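Local coordinates for inorganic polyphosphate/ATP-glucomannokinase (Arthrobacter sp., PDB 1WOQ), which phosphorylates glucose and mannose, using inorganic polyphosphate or ATP as the phosphate donor, at residues W195-F206 with R227-L237. Sequence-based numbering, arbitrary orientation.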
ATOM      1  N   TRP A 195      19.533  -2.630 -13.578  1.00 25.79           N
ATOM      2  CA  TRP A 195      19.287  -3.004 -12.192  1.00 25.93           C
ATOM      3  C   TRP A 195      20.449  -2.549 -11.309  1.00 26.20           C
ATOM      4  O   TRP A 195      20.244  -2.150 -10.163  1.00 24.39           O
ATOM      5  CB  TRP A 195      19.089  -4.518 -12.065  1.00 26.76           C
ATOM      6  CG  TRP A 195      17.744  -4.988 -12.545  1.00 28.30           C
ATOM      7  CD1 TRP A 195      17.498  -5.914 -13.520  1.00 28.60           C
ATOM      8  CD2 TRP A 195      16.461  -4.563 -12.063  1.00 28.68           C
ATOM      9  NE1 TRP A 195      16.143  -6.092 -13.675  1.00 29.02           N
ATOM     10  CE2 TRP A 195      15.483  -5.276 -12.795  1.00 28.98           C
ATOM     11  CE3 TRP A 195      16.043  -3.650 -11.086  1.00 28.15           C
ATOM     12  CZ2 TRP A 195      14.112  -5.103 -12.579  1.00 28.81           C
ATOM     13  CZ3 TRP A 195      14.677  -3.479 -10.870  1.00 28.88           C
ATOM     14  CH2 TRP A 195      13.728  -4.204 -11.616  1.00 29.53           C
ATOM     15  N   ASP A 196      21.668  -2.595 -11.845  1.00 25.89           N
ATOM     16  CA  ASP A 196      22.835  -2.174 -11.075  1.00 25.99           C
ATOM     17  C   ASP A 196      22.838  -0.672 -10.823  1.00 24.62           C
ATOM     18  O   ASP A 196      23.200  -0.221  -9.735  1.00 23.20           O
ATOM     19  CB  ASP A 196      24.134  -2.577 -11.780  1.00 29.64           C
ATOM     20  CG  ASP A 196      24.316  -4.078 -11.852  1.00 32.10           C
ATOM     21  OD1 ASP A 196      23.939  -4.771 -10.883  1.00 31.97           O
ATOM     22  OD2 ASP A 196      24.848  -4.565 -12.873  1.00 35.83           O
ATOM     23  N   GLU A 197      22.444   0.108 -11.825  1.00 21.95           N
ATOM     24  CA  GLU A 197      22.405   1.553 -11.658  1.00 21.55           C
ATOM     25  C   GLU A 197      21.304   1.892 -10.657  1.00 20.54           C
ATOM     26  O   GLU A 197      21.442   2.815  -9.851  1.00 19.90           O
ATOM     27  CB  GLU A 197      22.145   2.237 -13.002  1.00 23.53           C
ATOM     28  CG  GLU A 197      23.264   2.001 -14.016  1.00 26.82           C
ATOM     29  CD  GLU A 197      22.991   2.655 -15.358  1.00 29.35           C
ATOM     30  OE1 GLU A 197      21.894   2.441 -15.908  1.00 25.89           O
ATOM     31  OE2 GLU A 197      23.879   3.375 -15.864  1.00 31.64           O
ATOM     32  N   TYR A 198      20.215   1.131 -10.709  1.00 19.31           N
ATOM     33  CA  TYR A 198      19.095   1.330  -9.792  1.00 18.17           C
ATOM     34  C   TYR A 198      19.566   0.997  -8.379  1.00 17.79           C
ATOM     35  O   TYR A 198      19.138   1.622  -7.409  1.00 16.51           O
ATOM     36  CB  TYR A 198      17.923   0.421 -10.185  1.00 18.75           C
ATOM     37  CG  TYR A 198      16.632   0.682  -9.432  1.00 17.58           C
ATOM     38  CD1 TYR A 198      16.110   1.972  -9.325  1.00 18.29           C
ATOM     39  CD2 TYR A 198      15.914  -0.367  -8.857  1.00 17.43           C
ATOM     40  CE1 TYR A 198      14.901   2.213  -8.661  1.00 17.71           C
ATOM     41  CE2 TYR A 198      14.703  -0.141  -8.194  1.00 15.57           C
ATOM     42  CZ  TYR A 198      14.204   1.149  -8.100  1.00 16.58           C
ATOM     43  OH  TYR A 198      13.011   1.376  -7.449  1.00 16.59           O
ATOM     44  N   SER A 199      20.456   0.012  -8.269  1.00 17.80           N
ATOM     45  CA  SER A 199      20.992  -0.393  -6.971  1.00 18.99           C
ATOM     46  C   SER A 199      21.749   0.753  -6.312  1.00 17.96           C
ATOM     47  O   SER A 199      21.764   0.868  -5.087  1.00 16.37           O
ATOM     48  CB  SER A 199      21.922  -1.602  -7.120  1.00 20.84           C
ATOM     49  OG  SER A 199      21.197  -2.758  -7.495  1.00 24.30           O
ATOM     50  N   VAL A 200      22.387   1.596  -7.122  1.00 17.46           N
ATOM     51  CA  VAL A 200      23.124   2.740  -6.591  1.00 18.78           C
ATOM     52  C   VAL A 200      22.132   3.689  -5.921  1.00 18.73           C
ATOM     53  O   VAL A 200      22.359   4.165  -4.805  1.00 16.30           O
ATOM     54  CB  VAL A 200      23.872   3.502  -7.711  1.00 20.20           C
ATOM     55  CG1 VAL A 200      24.444   4.803  -7.170  1.00 20.32           C
ATOM     56  CG2 VAL A 200      24.994   2.635  -8.270  1.00 22.34           C
ATOM     57  N   LEU A 201      21.033   3.966  -6.616  1.00 17.17           N
ATOM     58  CA  LEU A 201      19.997   4.844  -6.088  1.00 17.98           C
ATOM     59  C   LEU A 201      19.386   4.274  -4.810  1.00 15.39           C
ATOM     60  O   LEU A 201      19.132   5.008  -3.854  1.00 15.25           O
ATOM     61  CB  LEU A 201      18.896   5.047  -7.131  1.00 19.35           C
ATOM     62  CG  LEU A 201      19.194   6.045  -8.252  1.00 21.48           C
ATOM     63  CD1 LEU A 201      18.120   5.948  -9.320  1.00 23.47           C
ATOM     64  CD2 LEU A 201      19.242   7.455  -7.678  1.00 23.20           C
ATOM     65  N   LEU A 202      19.148   2.966  -4.791  1.00 15.57           N
ATOM     66  CA  LEU A 202      18.561   2.339  -3.615  1.00 14.49           C
ATOM     67  C   LEU A 202      19.545   2.306  -2.451  1.00 16.72           C
ATOM     68  O   LEU A 202      19.142   2.434  -1.299  1.00 13.87           O
ATOM     69  CB  LEU A 202      18.078   0.921  -3.940  1.00 14.83           C
ATOM     70  CG  LEU A 202      16.956   0.840  -4.982  1.00 15.87           C
ATOM     71  CD1 LEU A 202      16.513  -0.606  -5.125  1.00 15.88           C
ATOM     72  CD2 LEU A 202      15.777   1.709  -4.556  1.00 14.59           C
ATOM     73  N   GLN A 203      20.833   2.131  -2.752  1.00 15.95           N
ATOM     74  CA  GLN A 203      21.856   2.116  -1.704  1.00 15.63           C
ATOM     75  C   GLN A 203      21.806   3.465  -0.998  1.00 15.15           C
ATOM     76  O   GLN A 203      21.860   3.542   0.230  1.00 15.78           O
ATOM     77  CB  GLN A 203      23.246   1.910  -2.314  1.00 16.50           C
ATOM     78  CG  GLN A 203      24.423   2.088  -1.340  1.00 18.97           C
ATOM     79  CD  GLN A 203      24.413   1.088  -0.198  1.00 19.86           C
ATOM     80  OE1 GLN A 203      24.032  -0.067  -0.373  1.00 19.98           O
ATOM     81  NE2 GLN A 203      24.853   1.524   0.977  1.00 20.73           N
ATOM     82  N   ARG A 204      21.701   4.525  -1.791  1.00 14.69           N
ATOM     83  CA  ARG A 204      21.635   5.879  -1.254  1.00 14.73           C
ATOM     84  C   ARG A 204      20.372   6.077  -0.427  1.00 13.96           C
ATOM     85  O   ARG A 204      20.430   6.597   0.690  1.00 13.91           O
ATOM     86  CB  ARG A 204      21.657   6.908  -2.388  1.00 16.26           C
ATOM     87  CG  ARG A 204      21.649   8.358  -1.910  1.00 21.15           C
ATOM     88  CD  ARG A 204      22.896   8.660  -1.091  1.00 26.85           C
ATOM     89  NE  ARG A 204      22.594   9.044   0.284  1.00 32.23           N
ATOM     90  CZ  ARG A 204      22.211  10.261   0.661  1.00 31.75           C
ATOM     91  NH1 ARG A 204      22.083  11.231  -0.231  1.00 32.70           N
ATOM     92  NH2 ARG A 204      21.958  10.506   1.939  1.00 31.72           N
ATOM     93  N   TYR A 205      19.234   5.666  -0.978  1.00 13.42           N
ATOM     94  CA  TYR A 205      17.953   5.820  -0.285  1.00 14.06           C
ATOM     95  C   TYR A 205      17.899   5.051   1.031  1.00 14.68           C
ATOM     96  O   TYR A 205      17.622   5.628   2.087  1.00 13.88           O
ATOM     97  CB  TYR A 205      16.796   5.359  -1.179  1.00 14.79           C
ATOM     98  CG  TYR A 205      15.435   5.548  -0.537  1.00 14.65           C
ATOM     99  CD1 TYR A 205      14.807   6.793  -0.544  1.00 14.65           C
ATOM    100  CD2 TYR A 205      14.800   4.494   0.122  1.00 14.78           C
ATOM    101  CE1 TYR A 205      13.574   6.987   0.093  1.00 14.46           C
ATOM    102  CE2 TYR A 205      13.574   4.677   0.761  1.00 14.72           C
ATOM    103  CZ  TYR A 205      12.968   5.926   0.745  1.00 14.12           C
ATOM    104  OH  TYR A 205      11.765   6.117   1.395  1.00 13.28           O
ATOM    105  N   PHE A 206      18.163   3.748   0.977  1.00 14.23           N
ATOM    106  CA  PHE A 206      18.106   2.943   2.186  1.00 15.11           C
ATOM    107  C   PHE A 206      19.158   3.297   3.228  1.00 16.09           C
ATOM    108  O   PHE A 206      18.876   3.246   4.423  1.00 14.62           O
ATOM    109  CB  PHE A 206      18.169   1.450   1.848  1.00 15.01           C
ATOM    110  CG  PHE A 206      16.893   0.920   1.260  1.00 14.74           C
ATOM    111  CD1 PHE A 206      16.754   0.769  -0.114  1.00 16.57           C
ATOM    112  CD2 PHE A 206      15.813   0.610   2.083  1.00 15.07           C
ATOM    113  CE1 PHE A 206      15.554   0.316  -0.663  1.00 15.54           C
ATOM    114  CE2 PHE A 206      14.610   0.157   1.545  1.00 15.73           C
ATOM    115  CZ  PHE A 206      14.482   0.011   0.167  1.00 14.64           C
ATOM    116  N   ARG A 227      11.562  -8.626  -8.097  1.00 31.18           N
ATOM    117  CA  ARG A 227      12.863  -8.671  -8.758  1.00 30.43           C
ATOM    118  C   ARG A 227      13.949  -8.254  -7.774  1.00 28.97           C
ATOM    119  O   ARG A 227      15.043  -7.857  -8.172  1.00 28.49           O
ATOM    120  CB  ARG A 227      12.887  -7.732  -9.969  1.00 32.83           C
ATOM    121  CG  ARG A 227      11.768  -7.981 -10.971  1.00 35.89           C
ATOM    122  CD  ARG A 227      11.789  -9.401 -11.530  1.00 39.05           C
ATOM    123  NE  ARG A 227      12.935  -9.647 -12.402  1.00 42.60           N
ATOM    124  CZ  ARG A 227      14.125 -10.072 -11.989  1.00 43.67           C
ATOM    125  NH1 ARG A 227      14.345 -10.310 -10.703  1.00 46.52           N
ATOM    126  NH2 ARG A 227      15.103 -10.255 -12.868  1.00 45.61           N
ATOM    127  N   ALA A 228      13.635  -8.351  -6.486  1.00 27.96           N
ATOM    128  CA  ALA A 228      14.565  -7.977  -5.427  1.00 27.34           C
ATOM    129  C   ALA A 228      15.935  -8.639  -5.547  1.00 28.02           C
ATOM    130  O   ALA A 228      16.948  -8.053  -5.169  1.00 26.25           O
ATOM    131  CB  ALA A 228      13.954  -8.296  -4.069  1.00 27.81           C
ATOM    132  N   ASP A 229      15.974  -9.861  -6.066  1.00 29.82           N
ATOM    133  CA  ASP A 229      17.242 -10.568  -6.204  1.00 31.61           C
ATOM    134  C   ASP A 229      18.188  -9.867  -7.175  1.00 30.67           C
ATOM    135  O   ASP A 229      19.387 -10.149  -7.201  1.00 29.57           O
ATOM    136  CB  ASP A 229      16.995 -12.011  -6.656  1.00 35.87           C
ATOM    137  CG  ASP A 229      16.221 -12.091  -7.952  1.00 39.89           C
ATOM    138  OD1 ASP A 229      15.104 -11.533  -8.016  1.00 41.98           O
ATOM    139  OD2 ASP A 229      16.728 -12.718  -8.906  1.00 43.60           O
ATOM    140  N   GLU A 230      17.647  -8.940  -7.959  1.00 30.97           N
ATOM    141  CA  GLU A 230      18.439  -8.192  -8.933  1.00 30.94           C
ATOM    142  C   GLU A 230      19.126  -6.957  -8.351  1.00 30.64           C
ATOM    143  O   GLU A 230      20.015  -6.385  -8.987  1.00 31.41           O
ATOM    144  CB  GLU A 230      17.560  -7.749 -10.105  1.00 33.14           C
ATOM    145  CG  GLU A 230      17.105  -8.866 -11.024  1.00 35.97           C
ATOM    146  CD  GLU A 230      18.267  -9.606 -11.658  1.00 37.28           C
ATOM    147  OE1 GLU A 230      19.225  -8.942 -12.101  1.00 39.40           O
ATOM    148  OE2 GLU A 230      18.218 -10.852 -11.719  1.00 40.36           O
ATOM    149  N   TYR A 231      18.723  -6.535  -7.156  1.00 27.33           N
ATOM    150  CA  TYR A 231      19.329  -5.347  -6.565  1.00 25.70           C
ATOM    151  C   TYR A 231      19.664  -5.408  -5.077  1.00 25.20           C
ATOM    152  O   TYR A 231      20.641  -4.796  -4.642  1.00 25.42           O
ATOM    153  CB  TYR A 231      18.457  -4.120  -6.860  1.00 23.46           C
ATOM    154  CG  TYR A 231      16.986  -4.275  -6.535  1.00 21.92           C
ATOM    155  CD1 TYR A 231      16.507  -4.078  -5.238  1.00 21.20           C
ATOM    156  CD2 TYR A 231      16.066  -4.592  -7.535  1.00 21.91           C
ATOM    157  CE1 TYR A 231      15.143  -4.189  -4.947  1.00 20.53           C
ATOM    158  CE2 TYR A 231      14.703  -4.706  -7.255  1.00 21.46           C
ATOM    159  CZ  TYR A 231      14.248  -4.503  -5.961  1.00 21.25           C
ATOM    160  OH  TYR A 231      12.903  -4.624  -5.682  1.00 20.75           O
ATOM    161  N   LEU A 232      18.876  -6.132  -4.290  1.00 23.79           N
ATOM    162  CA  LEU A 232      19.165  -6.216  -2.860  1.00 23.94           C
ATOM    163  C   LEU A 232      20.554  -6.801  -2.593  1.00 24.69           C
ATOM    164  O   LEU A 232      21.273  -6.325  -1.717  1.00 23.40           O
ATOM    165  CB  LEU A 232      18.097  -7.040  -2.133  1.00 24.06           C
ATOM    166  CG  LEU A 232      16.688  -6.441  -2.105  1.00 24.01           C
ATOM    167  CD1 LEU A 232      15.809  -7.290  -1.192  1.00 25.44           C
ATOM    168  CD2 LEU A 232      16.733  -5.001  -1.603  1.00 23.13           C
ATOM    169  N   PRO A 233      20.951  -7.841  -3.346  1.00 26.20           N
ATOM    170  CA  PRO A 233      22.276  -8.434  -3.132  1.00 27.31           C
ATOM    171  C   PRO A 233      23.431  -7.434  -3.283  1.00 27.22           C
ATOM    172  O   PRO A 233      24.499  -7.623  -2.705  1.00 26.94           O
ATOM    173  CB  PRO A 233      22.328  -9.538  -4.183  1.00 27.63           C
ATOM    174  CG  PRO A 233      20.902  -9.978  -4.262  1.00 28.41           C
ATOM    175  CD  PRO A 233      20.159  -8.661  -4.282  1.00 27.25           C
ATOM    176  N   ASN A 234      23.214  -6.372  -4.056  1.00 27.11           N
ATOM    177  CA  ASN A 234      24.247  -5.359  -4.274  1.00 26.68           C
ATOM    178  C   ASN A 234      24.353  -4.334  -3.149  1.00 25.84           C
ATOM    179  O   ASN A 234      25.355  -3.625  -3.040  1.00 25.35           O
ATOM    180  CB  ASN A 234      23.997  -4.600  -5.580  1.00 28.84           C
ATOM    181  CG  ASN A 234      24.105  -5.483  -6.799  1.00 32.47           C
ATOM    182  OD1 ASN A 234      25.045  -6.267  -6.931  1.00 33.17           O
ATOM    183  ND2 ASN A 234      23.147  -5.350  -7.712  1.00 35.32           N
ATOM    184  N   LEU A 235      23.322  -4.243  -2.320  1.00 24.22           N
ATOM    185  CA  LEU A 235      23.325  -3.269  -1.239  1.00 22.92           C
ATOM    186  C   LEU A 235      24.241  -3.646  -0.083  1.00 23.26           C
ATOM    187  O   LEU A 235      24.498  -4.823   0.172  1.00 24.36           O
ATOM    188  CB  LEU A 235      21.896  -3.056  -0.723  1.00 20.43           C
ATOM    189  CG  LEU A 235      20.871  -2.660  -1.791  1.00 18.71           C
ATOM    190  CD1 LEU A 235      19.510  -2.426  -1.133  1.00 17.73           C
ATOM    191  CD2 LEU A 235      21.333  -1.405  -2.513  1.00 19.16           C
ATOM    192  N   ARG A 236      24.740  -2.625   0.602  1.00 23.23           N
ATOM    193  CA  ARG A 236      25.619  -2.806   1.750  1.00 24.68           C
ATOM    194  C   ARG A 236      25.049  -1.956   2.875  1.00 24.09           C
ATOM    195  O   ARG A 236      25.438  -0.801   3.060  1.00 23.19           O
ATOM    196  CB  ARG A 236      27.041  -2.362   1.400  1.00 26.04           C
ATOM    197  CG  ARG A 236      27.720  -3.244   0.356  1.00 31.07           C
ATOM    198  CD  ARG A 236      27.988  -4.641   0.906  1.00 33.94           C
ATOM    199  NE  ARG A 236      28.602  -5.529  -0.081  1.00 37.70           N
ATOM    200  CZ  ARG A 236      27.947  -6.114  -1.079  1.00 38.95           C
ATOM    201  NH1 ARG A 236      26.646  -5.915  -1.236  1.00 40.09           N
ATOM    202  NH2 ARG A 236      28.595  -6.904  -1.924  1.00 40.01           N
ATOM    203  N   LEU A 237      24.116  -2.538   3.619  1.00 24.49           N
ATOM    204  CA  LEU A 237      23.456  -1.839   4.712  1.00 23.86           C
ATOM    205  C   LEU A 237      23.706  -2.508   6.053  1.00 25.68           C
ATOM    206  O   LEU A 237      24.061  -3.685   6.118  1.00 26.16           O
ATOM    207  CB  LEU A 237      21.950  -1.798   4.456  1.00 22.33           C
ATOM    208  CG  LEU A 237      21.496  -1.227   3.114  1.00 21.18           C
ATOM    209  CD1 LEU A 237      20.012  -1.504   2.917  1.00 20.29           C
ATOM    210  CD2 LEU A 237      21.789   0.263   3.068  1.00 21.29           C
TER
HETATM  211  O   HOH W   1      14.179  -8.397 -14.550  1.00 46.38           O
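Trp195 turns one side of its indole to the loop, where Glu230, Arg227 and Tyr231 all meet it, and illustrates how one indole can seat an irregular loop against a helix. Glu230 CB sits over the face of the five-membered ring, 3.8 Å from the centroid, a CH-pi contact; the six-membered ring meets Tyr231 obliquely, planes 33° apart. Trp195 NE1 donates to a water at 3.2 Å, which Arg227 NH2 also reaches weakly. Tyr198 turns its edge toward the face of Tyr231 (planes at 84°), and Leu202 CD1 reaches Tyr231 CD1 at 3.5 Å. With an alanine at Trp195, Glu230 CB would probably lose its aromatic cover, a gap would open beside Tyr231, and the water would lose the indole N-H.

Beside this aromatic cluster, Asn234 ND2 donates to Ser199 OG (3.3 Å), itself a donor to Trp195 O. Leu235 CD2 packs against the helix backbone, 3.5 Å from Ser199 O. Gln203, bent at chi2 (62°), pairs its amide with Arg236: OE1 accepts from N at 2.8 Å, nearly straight, while NE2 donates to O. Leu237 CD1 packs on Phe206 CB.

In this ROK-family kinase of the actin-ATPase clan, helix and loop cover a five-stranded mixed sheet: Tyr198 and Tyr231 touch strand 143-149, Phe206 that strand and 241-243.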